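PDB 4P0D: trypsin-resistant surface T6 protein from Streptococcus pyogenes serotype M6, which forms the backbone pilin of serotype M6 pili, probably polymerised by sortase into covalent fibres anchored to the cell wall. Local coordinates for residues I321-V326 with D350-N355. The protein carries 1 engineered substitution. Numbering follows the deposited sequence.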
# COMPACT_ATOMS: atom_id res chain seq x y z
N ILE A 321 7.56 -27.20 -6.53
CA ILE A 321 8.05 -28.53 -6.23
C ILE A 321 8.75 -29.10 -7.46
O ILE A 321 8.23 -29.03 -8.57
CB ILE A 321 6.91 -29.46 -5.80
CG1 ILE A 321 6.20 -28.88 -4.57
CG2 ILE A 321 7.44 -30.86 -5.48
CD1 ILE A 321 4.97 -29.63 -4.16
N ALA A 322 9.91 -29.71 -7.23
CA ALA A 322 10.71 -30.31 -8.28
C ALA A 322 11.19 -31.68 -7.82
O ALA A 322 11.32 -31.94 -6.63
CB ALA A 322 11.90 -29.41 -8.61
N PHE A 323 11.42 -32.57 -8.77
CA PHE A 323 11.96 -33.89 -8.47
C PHE A 323 12.66 -34.44 -9.71
O PHE A 323 12.53 -33.91 -10.81
CB PHE A 323 10.83 -34.83 -8.04
CG PHE A 323 9.76 -35.04 -9.09
CD1 PHE A 323 9.93 -36.00 -10.08
CD2 PHE A 323 8.60 -34.29 -9.08
CE1 PHE A 323 8.96 -36.21 -11.03
CE2 PHE A 323 7.61 -34.49 -10.03
CZ PHE A 323 7.80 -35.45 -11.02
N ARG A 324 13.41 -35.52 -9.52
CA ARG A 324 14.07 -36.16 -10.64
C ARG A 324 13.65 -37.62 -10.74
O ARG A 324 13.57 -38.32 -9.72
CB ARG A 324 15.58 -36.03 -10.53
CG ARG A 324 16.30 -36.35 -11.82
CD ARG A 324 17.81 -36.31 -11.64
NE ARG A 324 18.47 -35.98 -12.89
CZ ARG A 324 19.79 -35.96 -13.07
NH1 ARG A 324 20.62 -36.24 -12.05
NH2 ARG A 324 20.29 -35.64 -14.26
N LYS A 325 13.39 -38.05 -11.97
CA LYS A 325 13.01 -39.42 -12.27
C LYS A 325 14.21 -40.19 -12.82
O LYS A 325 14.82 -39.75 -13.79
CB LYS A 325 11.89 -39.41 -13.31
CG LYS A 325 11.21 -40.75 -13.50
CD LYS A 325 10.77 -41.32 -12.15
CE LYS A 325 9.97 -42.59 -12.32
NZ LYS A 325 10.83 -43.70 -12.80
N VAL A 326 14.52 -41.34 -12.21
CA VAL A 326 15.68 -42.13 -12.65
C VAL A 326 15.39 -43.63 -12.69
O VAL A 326 14.41 -44.10 -12.10
CB VAL A 326 16.91 -41.90 -11.74
CG1 VAL A 326 17.30 -40.43 -11.71
CG2 VAL A 326 16.67 -42.42 -10.32
N ASP A 350 -1.45 -30.19 -10.02
CA ASP A 350 -0.73 -29.99 -11.27
C ASP A 350 -0.35 -31.35 -11.86
O ASP A 350 -0.37 -32.38 -11.15
CB ASP A 350 0.53 -29.16 -10.98
CG ASP A 350 1.22 -28.62 -12.23
OD1 ASP A 350 0.57 -28.49 -13.29
OD2 ASP A 350 2.41 -28.31 -12.15
N ILE A 351 -0.02 -31.34 -13.15
CA ILE A 351 0.50 -32.50 -13.88
C ILE A 351 1.78 -32.09 -14.58
O ILE A 351 1.86 -31.03 -15.22
CB ILE A 351 -0.54 -33.07 -14.87
CG1 ILE A 351 -1.68 -33.73 -14.08
CG2 ILE A 351 0.06 -34.12 -15.81
CD1 ILE A 351 -2.91 -33.99 -14.91
N VAL A 352 2.81 -32.91 -14.45
CA VAL A 352 4.11 -32.57 -15.00
C VAL A 352 4.69 -33.76 -15.77
O VAL A 352 4.33 -34.90 -15.51
CB VAL A 352 5.08 -32.10 -13.89
CG1 VAL A 352 4.43 -30.99 -13.07
CG2 VAL A 352 5.49 -33.24 -12.98
N THR A 353 5.57 -33.46 -16.70
CA THR A 353 6.24 -34.48 -17.51
C THR A 353 7.74 -34.31 -17.38
O THR A 353 8.23 -33.19 -17.52
CB THR A 353 5.82 -34.29 -18.97
OG1 THR A 353 4.42 -34.53 -19.08
CG2 THR A 353 6.57 -35.25 -19.88
N THR A 354 8.49 -35.39 -17.11
CA THR A 354 9.94 -35.23 -16.92
C THR A 354 10.66 -34.96 -18.24
O THR A 354 10.23 -35.41 -19.30
CB THR A 354 10.60 -36.43 -16.21
OG1 THR A 354 10.47 -37.62 -17.01
CG2 THR A 354 9.98 -36.67 -14.82
N ASN A 355 11.75 -34.20 -18.17
CA ASN A 355 12.51 -33.81 -19.36
C ASN A 355 13.73 -34.71 -19.59
O ASN A 355 13.92 -35.70 -18.87
CB ASN A 355 12.88 -32.33 -19.27
CG ASN A 355 14.04 -32.05 -18.33
OD1 ASN A 355 14.63 -32.94 -17.70
ND2 ASN A 355 14.38 -30.78 -18.22
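Two facing sheets of the third, prealbumin-like domain of the pilin meet here across its core. Phe323 and Lys325, on strand 320-327, face Val352 and Thr354, near the end of strand 348-353 and just beyond it. No hydrogen bond joins the two segments; the methyls of Val352 and Thr354 make the contact, against the Phe323 ring and Lys325 CB. CG2 of Val352 meets the far end of the Phe323 ring obliquely, 3.7 Å from CZ. The Phe323 side chain is directed against it, with CG between the backbone N and the carbonyl carbon (chi1 61°). The Thr354 side chain crosses Phe323 at about a right angle. Its CG2 lies 4.0 Å from Phe323 CE1 and 3.7 Å from Lys325 CB. With chi1 at 63°, Thr354 has CG2 anti to the carbonyl carbon, which turns this methyl to the ring and Lys325. OG1 is hydrogen-bonded to Leu334 O and Ala337 N, which satisfies this buried hydroxyl. Phe339 adds an edge-to-face contact with the Phe323 ring. Lys325 meets Thr354 mainly through CB. The rest of the chain, bent at chi2 and chi4, leads away from Thr354, and its NZ is covalently linked to Asn479 CG. This is an intramolecular Lys-Asn isopeptide bond, tying strand 320-327 to strand 470-479. An apolar core between two sheets, beside such a cross-link, is characteristic of the CnaB-type Ig-like domains of Gram-positive pilins.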